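Local coordinates for protein beta-galactosidase (PDB 4OIF) that probably hydrolyses terminal non-reducing beta-D-galactose residues in beta-D-galactosides, as a zinc-binding, trimeric member of glycosyl hydrolase family 42, at residues A[96-99]-A[104-107]; A[109-114]-A[167-172]; A[122-127]-A[225-230]; A[157-162]-A[237-242]; A[162-167]-A[206-211]. All coordinates share one frame; numbering follows the deposited sequence. Where two conformers were deposited one is given.

Contact 1: residues A[96-99]-A[104-107]; sequences WLSQ and VLRV
L97 meets V104 through a single methyl, CD2, which lies 3.9 Å from V104 CG1 and 4.0 Å from V104 CG2, so it bridges the two branches of the valine. The two side chains cross at about a right angle, and the touching is confined to their ends. V104 also reaches the helix backbone: its CG2 stands 4.1 Å from S98 CA. With CG1 anti to the carbonyl carbon (chi1 -57°), CG2 falls between the backbone N and the carbonyl carbon and lies against the helix. The second point of contact belongs to L105, whose CD2 comes within 3.7 Å of S98 OG and 4.0 Å of S98 CB. This is van der Waals contact, since the serine hydroxyl has its polar partner in H116 ND1.

Four residues separate segments 96-99 and 104-107, the first of them still in the short helix 95-100, and the chain then turns back beside that helix. Such a tight return, in a loop following strand 83-87 of the TIM-barrel domain, brings V104 and S98 to a CA separation of 6.4 Å. The touching residues are all buried, and the summed interface is 159 Å².

In the next shell, Y129 of helix 127-144 packs on both L97 and V104. V104 is further fixed by a backbone hydrogen bond with C123, a zinc ligand whose side chain is about 5 Å from that of the valine. At the neighbouring helix position, Q99 NE2 hydrogen-bonds S204 OG of the second subunit.

Contact 2: residues A[109-114]-A[167-172]; sequences AARVRQ and LCQEAF. With ZN (zinc ion), chain D.
R111 and Q169 meet across backbones that stay well apart, their CA atoms 11.1 Å from each other, one in an irregular loop and the other on helix 166-179. The gap is spanned by two side chains coming from opposite directions, each bent at chi2. The amide nitrogen Q169 NE2 lies over one face of the R111 guanidinium, toward its rim, and is 3.3 Å from R111 NH2. The two planes are 30° apart. Both nitrogens are donors, so this is a face contact rather than a hydrogen bond. Their protons go to other acceptors: Q169 NE2 bonds to H164 O and S208 OG, while R111 NH2 bonds to S208 O. R111 NH1 turns back on its own loop, donating to A109 O at 2.9 Å with a bent N-H...O angle of 139°. A leucine in place of R111 would probably leave S208 O and A109 O without these donors and take away the flat group over which Q169 NE2 lies. One residue before the glutamine, C168 SG binds the zinc ion at 2.2 Å. Because both bond to S208, R111 and Q169 probably tie the loop to the metal-bearing helix through that serine rather than through each other.

Contact 3: residues A[122-127]-A[225-230]; sequences HCFTSS and KRFVTD. With ZN (zinc ion), chain D.
The F124 ring meets F227 and V228 of helix 218-246. The two phenyl planes are inclined at 79° with centroids 5.7 Å apart, and the pair is oblique, neither a stack nor edge-to-face. F227 CE2 makes the closest approach, lying 3.8 Å from F124 CZ and equally close to F124 CE1. The F124 ring also brings CE2 to 4.1 Å from V228 CG1, the two side chains crossing at about a right angle. F124 thus touches two consecutive helix residues. Its ring gets there with CG between the backbone N and the carbonyl carbon (chi1 46°), whereas F227 swings CG anti to its N (chi1 163°), which carries its ring across to meet it.

The loop end of the contact is organised by C123. Its SG binds the zinc ion at 2.5 Å and also accepts the backbone N-H of S126, with S126 N and C123 SG 3.2 Å apart, and that of T125. These N-H...S bonds, the one from T125 weak, fold the chain round the sulfur. C163, C165 and C168 complete the four-cysteine site, and F124 also packs on C168. T125 OG1 hydrogen-bonds Q231 NE2, a second link to the same helix, while S126 serves as N-cap of helix 127-144.

Chemically, the apolar contact, 141 Å², lies beside the zinc site, which F124 reaches through C168. The N-H donors at C123 SG probably soften its negative charge, and the buried F124 ring is likely to shield this flank of the site from water.

Contact 4: residues A[157-162]-A[237-242]; sequences NEYGGE and ENEIVP
Y159 and E239 meet in one short hydrogen bond: Y159 OH donates to E239 OE1 at 2.7 Å. The ring and carboxylate planes are 81° apart, and the hydroxyl comes to OE1 from above the carboxylate plane, 43° out of it. With CG anti to its carbonyl carbon and a bend at chi2, the glutamate reaches the phenol from the opposite direction. Both residues are buried, and the carboxylate is gripped at both oxygens: S90 OG also bonds OE1, while N137 ND2 and T88 OG1 bond OE2. Several donors round one buried carboxylate probably stabilise its negative charge. Around the Y159 ring, T232, F235 and F236 of helix 218-246 fill in the packing.

The contact ties the loop after strand 150-154 of the TIM-barrel domain to helix 218-246. That loop carries N157 and E158, the predicted substrate-binding asparagine and proton donor; the tyrosine directly follows the latter, and its bond probably restrains the chain there.

Away from this point the segments diverge, and only 67 Å² is buried between them. E158 is partly exposed and does not touch segment 237-242; its OE1 bonds a glycerol, probably from the crystallisation liquor. G160 and G161 are partly exposed too; at G161 the backbone angles would jam a beta carbon against the preceding carbonyl oxygen.

Contact 5: residues A[162-167]-A[206-211]; sequences ECHCNL and IESPSP. With ZN (zinc ion), chain D.
The four-cysteine zinc site supplies the frame for this contact: C163 SG and C165 SG each bind the metal at 2.4 Å, with C123 and C168 as the remaining ligands. Between the two cysteines, H164 turns the other way, toward segment 206-211. Its ND1 meets S208 OG at 2.7 Å in an almost straight hydrogen bond (174°), the hydroxyl lying at the ring edge in its plane; either atom could be the donor. S208 has OG between its backbone N and carbonyl carbon (chi1 64°), which presents the hydroxyl to the imidazole. The same oxygen accepts from Q169 NE2. Across the ring, H164 NE2 makes a weak bond of 2.9 Å to E162 OE2; both nitrogens are engaged, one only weakly, which with the W224 stack probably restrains the rotation of the ring. Near the bond, H164 CE1 lies 3.7 Å from P209 O. With an alanine here instead of H164, S208 OG and E162 OE2 are likely to lose their imidazole partner and W224 its stacked ring. C165 is also the N-cap of helix 166-179, its sulfur thus serving both metal and helix end. W224 of helix 218-246 also touches S208 and P209, while V107 pairs with H164 by a backbone bond, placing the contact between helices 166-179 and 218-246 and the loop preceding helix 127-144.

All five contacts lie on one side of the chain's centre within the TIM-barrel domain. Contacts 2 and 5 are nearly coincident, their centres 4 Å apart, and share L167 on helix 166-179; contact 3 is about 10 Å from each. These three supply all four zinc ligands. Contacts 3 and 4 both use helix 218-246, also with centres 10 Å apart, and contact 4 carries the predicted proton donor. Along the chain contact 1 closes before the others open, contacts 2 and 3 cross, and contact 5 nests inside the loops closed by contacts 3 and 4. Sequence-distant loops are thus joined round the metal, with the likely active site reached through contact 4, and contacts 1, 2 and 5 meet neighbouring subunits.

Contact 1: residues A[96-99]-A[104-107]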
# COMPACT_ATOMS: atom_id res chain seq x y z
N TRP A 96 -30.03 9.91 -15.92
CA TRP A 96 -31.21 10.70 -15.55
C TRP A 96 -31.76 10.19 -14.23
O TRP A 96 -32.18 10.97 -13.38
CB TRP A 96 -32.31 10.73 -16.64
CG TRP A 96 -32.84 9.41 -17.16
CD1 TRP A 96 -32.52 8.81 -18.34
CD2 TRP A 96 -33.83 8.56 -16.55
NE1 TRP A 96 -33.21 7.64 -18.50
CE2 TRP A 96 -34.02 7.46 -17.41
CE3 TRP A 96 -34.56 8.62 -15.36
CZ2 TRP A 96 -34.90 6.42 -17.11
CZ3 TRP A 96 -35.43 7.59 -15.06
CH2 TRP A 96 -35.60 6.51 -15.93
N LEU A 97 -31.72 8.87 -14.07
CA LEU A 97 -32.28 8.23 -12.89
C LEU A 97 -31.52 8.60 -11.63
O LEU A 97 -32.11 8.97 -10.63
CB LEU A 97 -32.31 6.72 -13.08
CG LEU A 97 -33.44 5.99 -12.35
CD1 LEU A 97 -33.79 4.69 -13.07
CD2 LEU A 97 -33.10 5.74 -10.88
N SER A 98 -30.20 8.47 -11.66
CA SER A 98 -29.38 8.92 -10.54
C SER A 98 -29.66 10.39 -10.27
O SER A 98 -29.76 10.80 -9.11
CB SER A 98 -27.88 8.71 -10.82
OG SER A 98 -27.57 7.35 -11.07
N GLN A 99 -29.81 11.19 -11.32
CA GLN A 99 -29.92 12.63 -11.12
C GLN A 99 -31.23 13.02 -10.43
O GLN A 99 -31.24 13.86 -9.53
CB GLN A 99 -29.79 13.38 -12.45
CG GLN A 99 -29.67 14.88 -12.29
CD GLN A 99 -29.54 15.60 -13.63
OE1 GLN A 99 -30.30 15.33 -14.57
NE2 GLN A 99 -28.59 16.51 -13.73
N VAL A 104 -30.90 6.33 -5.00
CA VAL A 104 -30.48 5.06 -5.59
C VAL A 104 -28.97 4.93 -5.59
O VAL A 104 -28.44 3.88 -5.91
CB VAL A 104 -30.99 4.90 -7.04
CG1 VAL A 104 -32.51 5.03 -7.10
CG2 VAL A 104 -30.30 5.91 -7.96
N LEU A 105 -28.28 6.01 -5.25
CA LEU A 105 -26.82 6.00 -5.17
C LEU A 105 -26.39 5.45 -3.82
O LEU A 105 -27.02 5.75 -2.81
CB LEU A 105 -26.25 7.41 -5.40
CG LEU A 105 -26.46 7.97 -6.81
CD1 LEU A 105 -25.97 9.41 -6.97
CD2 LEU A 105 -25.80 7.07 -7.86
N ARG A 106 -25.34 4.64 -3.80
CA ARG A 106 -24.87 4.01 -2.56
C ARG A 106 -24.16 4.95 -1.59
O ARG A 106 -23.53 5.93 -1.96
CB ARG A 106 -23.91 2.86 -2.88
CG ARG A 106 -24.56 1.64 -3.47
CD ARG A 106 -23.50 0.58 -3.82
NE ARG A 106 -24.10 -0.72 -4.11
CZ ARG A 106 -23.41 -1.79 -4.51
NH1 ARG A 106 -22.09 -1.71 -4.68
NH2 ARG A 106 -24.04 -2.94 -4.74
N VAL A 107 -24.27 4.61 -0.31
CA VAL A 107 -23.43 5.17 0.71
C VAL A 107 -22.45 4.08 1.11
O VAL A 107 -22.89 3.00 1.52
CB VAL A 107 -24.26 5.63 1.93
CG1 VAL A 107 -23.35 6.10 3.03
CG2 VAL A 107 -25.23 6.73 1.52

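Contact 2: residues A[109-114]-A[167-172]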
# COMPACT_ATOMS: atom_id res chain seq x y z
N ALA A 109 -19.10 2.16 3.13
CA ALA A 109 -18.93 1.79 4.53
C ALA A 109 -18.49 2.99 5.36
O ALA A 109 -18.91 3.13 6.52
CB ALA A 109 -17.93 0.66 4.66
N ALA A 110 -17.67 3.86 4.76
CA ALA A 110 -17.18 5.07 5.44
C ALA A 110 -18.22 6.17 5.46
O ALA A 110 -17.91 7.30 5.81
CB ALA A 110 -15.93 5.57 4.77
N ARG A 111 -19.45 5.82 5.07
CA ARG A 111 -20.60 6.72 5.04
C ARG A 111 -20.50 7.86 3.99
O ARG A 111 -21.19 8.88 4.09
CB ARG A 111 -20.86 7.29 6.44
CG ARG A 111 -20.98 6.22 7.55
CD ARG A 111 -21.88 5.07 7.12
NE ARG A 111 -22.51 4.40 8.26
CZ ARG A 111 -22.23 3.15 8.65
NH1 ARG A 111 -21.32 2.43 7.99
NH2 ARG A 111 -22.86 2.63 9.70
N VAL A 112 -19.67 7.67 2.97
CA VAL A 112 -19.64 8.58 1.84
C VAL A 112 -20.72 8.23 0.81
O VAL A 112 -20.83 7.08 0.36
CB VAL A 112 -18.26 8.55 1.15
CG1 VAL A 112 -18.25 9.48 -0.05
CG2 VAL A 112 -17.17 8.94 2.13
N ARG A 113 -21.51 9.22 0.44
CA ARG A 113 -22.44 9.06 -0.67
C ARG A 113 -21.68 9.11 -2.00
O ARG A 113 -20.87 10.01 -2.24
CB ARG A 113 -23.52 10.14 -0.65
CG ARG A 113 -24.53 10.02 -1.78
CD ARG A 113 -25.51 8.88 -1.55
NE ARG A 113 -26.47 9.20 -0.49
CZ ARG A 113 -27.57 8.49 -0.23
NH1 ARG A 113 -27.88 7.42 -0.95
NH2 ARG A 113 -28.38 8.87 0.75
N GLN A 114 -21.93 8.13 -2.85
CA GLN A 114 -21.27 8.04 -4.13
C GLN A 114 -21.94 8.94 -5.17
O GLN A 114 -23.12 9.26 -5.05
CB GLN A 114 -21.28 6.60 -4.62
CG GLN A 114 -20.76 5.61 -3.60
CD GLN A 114 -19.26 5.69 -3.44
OE1 GLN A 114 -18.51 5.31 -4.33
NE2 GLN A 114 -18.82 6.17 -2.29
N LEU A 167 -31.59 4.30 4.79
CA LEU A 167 -32.60 3.35 4.37
C LEU A 167 -32.15 1.93 4.69
O LEU A 167 -32.89 1.13 5.29
CB LEU A 167 -32.87 3.50 2.88
CG LEU A 167 -33.44 4.85 2.45
CD1 LEU A 167 -33.96 4.78 1.02
CD2 LEU A 167 -34.54 5.28 3.40
N CYS A 168 -30.92 1.65 4.30
CA CYS A 168 -30.29 0.37 4.57
C CYS A 168 -30.04 0.13 6.06
O CYS A 168 -30.10 -1.01 6.52
CB CYS A 168 -28.97 0.27 3.78
SG CYS A 168 -29.22 0.10 1.96
N GLN A 169 -29.75 1.19 6.82
CA GLN A 169 -29.56 1.05 8.26
C GLN A 169 -30.86 0.60 8.89
O GLN A 169 -30.89 -0.30 9.76
CB GLN A 169 -29.09 2.37 8.90
CG GLN A 169 -27.77 2.90 8.36
CD GLN A 169 -26.59 2.04 8.72
OE1 GLN A 169 -26.61 1.34 9.73
NE2 GLN A 169 -25.55 2.07 7.89
N GLU A 170 -31.95 1.24 8.46
CA GLU A 170 -33.24 0.88 9.01
C GLU A 170 -33.62 -0.55 8.62
O GLU A 170 -34.09 -1.32 9.46
CB GLU A 170 -34.32 1.87 8.58
CG GLU A 170 -34.62 2.91 9.66
CD GLU A 170 -34.91 2.28 11.03
OE1 GLU A 170 -35.59 1.23 11.08
OE2 GLU A 170 -34.45 2.83 12.07
N ALA A 171 -33.37 -0.90 7.36
CA ALA A 171 -33.66 -2.26 6.89
C ALA A 171 -32.84 -3.34 7.64
O ALA A 171 -33.34 -4.43 7.93
CB ALA A 171 -33.43 -2.36 5.38
N PHE A 172 -31.59 -3.01 7.95
CA PHE A 172 -30.71 -3.88 8.74
C PHE A 172 -31.25 -4.04 10.15
O PHE A 172 -31.26 -5.14 10.70
CB PHE A 172 -29.28 -3.30 8.77
CG PHE A 172 -28.29 -4.16 9.52
CD1 PHE A 172 -28.19 -5.52 9.26
CD2 PHE A 172 -27.43 -3.59 10.46
CE1 PHE A 172 -27.27 -6.31 9.94
CE2 PHE A 172 -26.51 -4.36 11.14
CZ PHE A 172 -26.42 -5.73 10.88
ZN ZN D . -28.91 2.00 0.82

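Contact 3: residues A[122-127]-A[225-230]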
# COMPACT_ATOMS: atom_id res chain seq x y z
N HIS A 122 -26.09 0.11 -7.20
CA HIS A 122 -27.31 0.71 -6.68
C HIS A 122 -27.51 0.40 -5.20
O HIS A 122 -27.06 -0.64 -4.71
CB HIS A 122 -28.50 0.19 -7.45
CG HIS A 122 -28.68 -1.29 -7.33
ND1 HIS A 122 -27.91 -2.20 -8.02
CD2 HIS A 122 -29.54 -2.02 -6.56
CE1 HIS A 122 -28.30 -3.43 -7.71
NE2 HIS A 122 -29.28 -3.34 -6.83
N CYS A 123 -28.19 1.29 -4.50
CA CYS A 123 -28.69 1.00 -3.16
C CYS A 123 -29.70 -0.15 -3.24
O CYS A 123 -30.69 -0.05 -3.97
CB CYS A 123 -29.33 2.27 -2.55
SG CYS A 123 -30.42 2.01 -1.11
N PHE A 124 -29.47 -1.23 -2.51
CA PHE A 124 -30.37 -2.37 -2.66
C PHE A 124 -31.67 -2.21 -1.82
O PHE A 124 -32.57 -3.07 -1.88
CB PHE A 124 -29.68 -3.70 -2.27
CG PHE A 124 -28.88 -3.66 -0.98
CD1 PHE A 124 -29.41 -3.11 0.15
CD2 PHE A 124 -27.68 -4.37 -0.88
CE1 PHE A 124 -28.74 -3.13 1.34
CE2 PHE A 124 -26.95 -4.40 0.30
CZ PHE A 124 -27.51 -3.77 1.45
N THR A 125 -31.80 -1.12 -1.06
CA THR A 125 -33.01 -0.91 -0.24
C THR A 125 -34.00 0.05 -0.92
O THR A 125 -35.21 -0.14 -0.81
CB THR A 125 -32.67 -0.37 1.17
OG1 THR A 125 -32.00 -1.39 1.94
CG2 THR A 125 -33.94 0.01 1.93
N SER A 126 -33.48 1.06 -1.62
CA SER A 126 -34.30 2.09 -2.27
C SER A 126 -35.61 1.59 -2.91
O SER A 126 -35.59 0.69 -3.76
CB SER A 126 -33.47 2.81 -3.33
OG SER A 126 -34.30 3.47 -4.27
N SER A 127 -36.74 2.15 -2.50
CA SER A 127 -38.02 1.70 -3.02
C SER A 127 -38.19 2.16 -4.46
O SER A 127 -38.84 1.48 -5.28
CB SER A 127 -39.18 2.21 -2.16
OG SER A 127 -39.20 3.62 -2.11
N LYS A 225 -22.89 -9.10 6.74
CA LYS A 225 -22.73 -9.82 5.48
C LYS A 225 -23.99 -10.64 5.14
O LYS A 225 -24.44 -10.65 3.98
CB LYS A 225 -21.49 -10.70 5.53
CG LYS A 225 -20.19 -9.90 5.56
CD LYS A 225 -18.95 -10.80 5.56
CE LYS A 225 -17.67 -9.98 5.46
NZ LYS A 225 -17.13 -9.53 6.78
N ARG A 226 -24.56 -11.30 6.15
CA ARG A 226 -25.79 -12.06 5.94
C ARG A 226 -26.91 -11.16 5.45
O ARG A 226 -27.65 -11.51 4.54
CB ARG A 226 -26.22 -12.77 7.22
CG ARG A 226 -25.34 -13.92 7.66
CD ARG A 226 -25.66 -14.34 9.09
NE ARG A 226 -25.05 -15.61 9.45
CZ ARG A 226 -24.51 -15.88 10.64
NH1 ARG A 226 -24.50 -14.96 11.60
NH2 ARG A 226 -23.97 -17.08 10.87
N PHE A 227 -27.04 -9.98 6.04
CA PHE A 227 -28.08 -9.06 5.63
C PHE A 227 -27.83 -8.57 4.22
O PHE A 227 -28.76 -8.34 3.49
CB PHE A 227 -28.17 -7.85 6.56
CG PHE A 227 -28.93 -6.70 5.97
CD1 PHE A 227 -30.31 -6.70 5.96
CD2 PHE A 227 -28.27 -5.63 5.40
CE1 PHE A 227 -31.02 -5.64 5.40
CE2 PHE A 227 -28.97 -4.58 4.84
CZ PHE A 227 -30.34 -4.58 4.85
N VAL A 228 -26.57 -8.39 3.85
CA VAL A 228 -26.24 -7.94 2.51
C VAL A 228 -26.73 -8.99 1.51
O VAL A 228 -27.38 -8.65 0.48
CB VAL A 228 -24.73 -7.68 2.37
CG1 VAL A 228 -24.34 -7.54 0.89
CG2 VAL A 228 -24.33 -6.44 3.18
N THR A 229 -26.44 -10.25 1.82
CA THR A 229 -26.96 -11.33 0.98
C THR A 229 -28.49 -11.32 0.90
O THR A 229 -29.06 -11.31 -0.21
CB THR A 229 -26.49 -12.71 1.50
OG1 THR A 229 -25.11 -12.88 1.16
CG2 THR A 229 -27.31 -13.83 0.85
N ASP A 230 -29.16 -11.31 2.05
CA ASP A 230 -30.61 -11.32 2.09
C ASP A 230 -31.24 -10.15 1.34
O ASP A 230 -32.20 -10.32 0.61
CB ASP A 230 -31.11 -11.34 3.53
CG ASP A 230 -31.07 -12.72 4.15
OD1 ASP A 230 -30.83 -13.70 3.40
OD2 ASP A 230 -31.29 -12.84 5.37
ZN ZN D . -28.91 2.00 0.82

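Contact 4: residues A[157-162]-A[237-242]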
# COMPACT_ATOMS: atom_id res chain seq x y z
N ASN A 157 -26.91 -8.10 -13.43
CA ASN A 157 -25.59 -8.58 -13.81
C ASN A 157 -24.59 -8.54 -12.65
O ASN A 157 -24.40 -7.49 -12.03
CB ASN A 157 -25.06 -7.76 -14.98
CG ASN A 157 -23.84 -8.39 -15.60
OD1 ASN A 157 -23.95 -9.33 -16.40
ND2 ASN A 157 -22.66 -7.90 -15.22
N GLU A 158 -23.96 -9.69 -12.38
CA GLU A 158 -22.93 -9.83 -11.35
C GLU A 158 -23.26 -9.07 -10.06
O GLU A 158 -22.49 -8.20 -9.65
CB GLU A 158 -21.57 -9.39 -11.89
CG GLU A 158 -20.97 -10.35 -12.91
CD GLU A 158 -19.50 -10.11 -13.21
OE1 GLU A 158 -19.05 -8.94 -13.20
OE2 GLU A 158 -18.79 -11.11 -13.45
N TYR A 159 -24.41 -9.38 -9.47
CA TYR A 159 -24.82 -8.82 -8.18
C TYR A 159 -23.68 -8.75 -7.18
O TYR A 159 -22.89 -9.68 -7.08
CB TYR A 159 -25.95 -9.66 -7.56
CG TYR A 159 -27.34 -9.43 -8.10
CD1 TYR A 159 -27.92 -8.16 -8.05
CD2 TYR A 159 -28.09 -10.49 -8.60
CE1 TYR A 159 -29.22 -7.95 -8.52
CE2 TYR A 159 -29.38 -10.30 -9.07
CZ TYR A 159 -29.95 -9.03 -9.02
OH TYR A 159 -31.23 -8.84 -9.49
N GLY A 160 -23.60 -7.66 -6.43
CA GLY A 160 -22.49 -7.50 -5.51
C GLY A 160 -22.37 -6.10 -4.96
O GLY A 160 -22.81 -5.12 -5.58
N GLY A 161 -21.76 -6.00 -3.78
CA GLY A 161 -21.58 -4.72 -3.12
C GLY A 161 -22.62 -4.48 -2.05
O GLY A 161 -23.60 -5.23 -1.91
N GLU A 162 -22.43 -3.41 -1.28
CA GLU A 162 -23.36 -3.11 -0.21
C GLU A 162 -23.64 -1.63 -0.14
O GLU A 162 -22.99 -0.82 -0.80
CB GLU A 162 -22.80 -3.63 1.12
CG GLU A 162 -21.34 -3.29 1.35
CD GLU A 162 -20.74 -4.10 2.50
OE1 GLU A 162 -20.59 -5.34 2.35
OE2 GLU A 162 -20.42 -3.50 3.54
N GLU A 237 -35.80 -10.86 -6.08
CA GLU A 237 -37.16 -11.37 -6.07
C GLU A 237 -38.09 -10.29 -6.56
O GLU A 237 -38.99 -10.51 -7.40
CB GLU A 237 -37.54 -11.84 -4.66
CG GLU A 237 -36.87 -13.13 -4.24
CD GLU A 237 -37.42 -14.34 -5.01
OE1 GLU A 237 -38.55 -14.21 -5.54
OE2 GLU A 237 -36.74 -15.40 -5.08
N ASN A 238 -37.82 -9.09 -6.06
CA ASN A 238 -38.56 -7.95 -6.52
C ASN A 238 -38.45 -7.77 -8.02
O ASN A 238 -39.46 -7.51 -8.69
CB ASN A 238 -38.11 -6.67 -5.84
CG ASN A 238 -38.97 -5.51 -6.24
OD1 ASN A 238 -40.08 -5.36 -5.73
ND2 ASN A 238 -38.48 -4.68 -7.17
N GLU A 239 -37.23 -7.91 -8.54
CA GLU A 239 -37.00 -7.85 -9.99
C GLU A 239 -37.86 -8.87 -10.73
O GLU A 239 -38.48 -8.54 -11.73
CB GLU A 239 -35.53 -8.10 -10.34
CG GLU A 239 -34.61 -6.90 -10.23
CD GLU A 239 -33.57 -6.87 -11.34
OE1 GLU A 239 -32.36 -6.91 -11.05
OE2 GLU A 239 -33.98 -6.82 -12.52
N ILE A 240 -37.88 -10.10 -10.23
CA ILE A 240 -38.45 -11.18 -11.03
C ILE A 240 -39.94 -11.36 -10.87
O ILE A 240 -40.52 -12.20 -11.56
CB ILE A 240 -37.80 -12.51 -10.71
CG1 ILE A 240 -38.17 -12.94 -9.29
CG2 ILE A 240 -36.28 -12.42 -10.92
CD1 ILE A 240 -37.70 -14.34 -8.90
N VAL A 241 -40.59 -10.61 -9.98
CA VAL A 241 -42.05 -10.73 -9.90
C VAL A 241 -42.79 -10.79 -11.28
O VAL A 241 -43.53 -11.75 -11.55
CB VAL A 241 -42.66 -9.59 -9.05
CG1 VAL A 241 -44.17 -9.50 -9.30
CG2 VAL A 241 -42.37 -9.83 -7.59
N PRO A 242 -42.56 -9.80 -12.16
CA PRO A 242 -43.30 -9.86 -13.43
C PRO A 242 -42.80 -10.96 -14.36
O PRO A 242 -43.52 -11.43 -15.25
CB PRO A 242 -43.04 -8.49 -14.05
CG PRO A 242 -41.70 -8.10 -13.53
CD PRO A 242 -41.65 -8.64 -12.11

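Contact 5: residues A[162-167]-A[206-211]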
# COMPACT_ATOMS: atom_id res chain seq x y z
N GLU A 162 -22.43 -3.41 -1.28
CA GLU A 162 -23.36 -3.11 -0.21
C GLU A 162 -23.64 -1.63 -0.14
O GLU A 162 -22.99 -0.82 -0.80
CB GLU A 162 -22.80 -3.63 1.12
CG GLU A 162 -21.34 -3.29 1.35
CD GLU A 162 -20.74 -4.10 2.50
OE1 GLU A 162 -20.59 -5.34 2.35
OE2 GLU A 162 -20.42 -3.50 3.54
N CYS A 163 -24.65 -1.27 0.64
CA CYS A 163 -24.99 0.12 0.86
C CYS A 163 -25.27 0.35 2.34
O CYS A 163 -25.84 -0.52 3.01
CB CYS A 163 -26.18 0.55 0.00
SG CYS A 163 -26.60 2.30 0.19
N HIS A 164 -24.86 1.51 2.84
CA HIS A 164 -24.91 1.83 4.26
C HIS A 164 -25.73 3.08 4.55
O HIS A 164 -25.62 3.65 5.62
CB HIS A 164 -23.50 2.03 4.81
CG HIS A 164 -22.62 0.84 4.68
ND1 HIS A 164 -22.35 -0.00 5.74
CD2 HIS A 164 -21.92 0.36 3.63
CE1 HIS A 164 -21.54 -0.96 5.34
NE2 HIS A 164 -21.25 -0.76 4.06
N CYS A 165 -26.53 3.50 3.58
CA CYS A 165 -27.37 4.68 3.76
C CYS A 165 -28.40 4.44 4.87
O CYS A 165 -28.52 3.33 5.38
CB CYS A 165 -28.08 5.04 2.45
SG CYS A 165 -29.45 3.99 2.00
N ASN A 166 -29.14 5.49 5.22
CA ASN A 166 -30.05 5.37 6.36
C ASN A 166 -31.23 4.43 6.07
O ASN A 166 -31.76 3.80 6.99
CB ASN A 166 -30.53 6.75 6.80
CG ASN A 166 -29.42 7.59 7.43
OD1 ASN A 166 -28.48 7.06 8.03
ND2 ASN A 166 -29.53 8.91 7.30
N LEU A 167 -31.59 4.30 4.79
CA LEU A 167 -32.60 3.35 4.37
C LEU A 167 -32.15 1.93 4.69
O LEU A 167 -32.89 1.13 5.29
CB LEU A 167 -32.87 3.50 2.88
CG LEU A 167 -33.44 4.85 2.45
CD1 LEU A 167 -33.96 4.78 1.02
CD2 LEU A 167 -34.54 5.28 3.40
N ILE A 206 -27.79 0.41 16.95
CA ILE A 206 -27.09 -0.50 16.07
C ILE A 206 -26.99 0.03 14.64
O ILE A 206 -27.99 0.30 13.99
CB ILE A 206 -27.79 -1.87 16.04
CG1 ILE A 206 -27.83 -2.45 17.45
CG2 ILE A 206 -27.08 -2.79 15.06
CD1 ILE A 206 -28.75 -3.65 17.62
N GLU A 207 -25.77 0.21 14.15
CA GLU A 207 -25.56 0.57 12.75
C GLU A 207 -24.60 -0.43 12.11
O GLU A 207 -23.93 -1.19 12.81
CB GLU A 207 -25.04 2.02 12.61
CG GLU A 207 -24.20 2.54 13.78
CD GLU A 207 -24.16 4.08 13.86
OE1 GLU A 207 -23.21 4.63 14.45
OE2 GLU A 207 -25.08 4.73 13.34
N SER A 208 -24.56 -0.43 10.79
CA SER A 208 -23.67 -1.32 10.06
C SER A 208 -22.21 -1.04 10.43
O SER A 208 -21.88 0.07 10.84
CB SER A 208 -23.86 -1.15 8.56
OG SER A 208 -23.49 0.17 8.19
N PRO A 209 -21.35 -2.05 10.31
CA PRO A 209 -19.93 -1.88 10.61
C PRO A 209 -19.28 -0.83 9.71
O PRO A 209 -19.74 -0.62 8.59
CB PRO A 209 -19.34 -3.27 10.36
CG PRO A 209 -20.29 -3.90 9.41
CD PRO A 209 -21.63 -3.42 9.86
N SER A 210 -18.23 -0.19 10.20
CA SER A 210 -17.60 0.89 9.47
C SER A 210 -16.16 1.12 9.87
O SER A 210 -15.81 1.02 11.05
CB SER A 210 -18.38 2.19 9.66
OG SER A 210 -17.73 3.24 8.98
N PRO A 211 -15.31 1.42 8.87
CA PRO A 211 -13.92 1.80 9.10
C PRO A 211 -13.80 3.04 10.00
O PRO A 211 -12.75 3.26 10.61
CB PRO A 211 -13.40 2.09 7.69
CG PRO A 211 -14.63 2.29 6.85
CD PRO A 211 -15.63 1.34 7.44
ZN ZN D . -28.91 2.00 0.82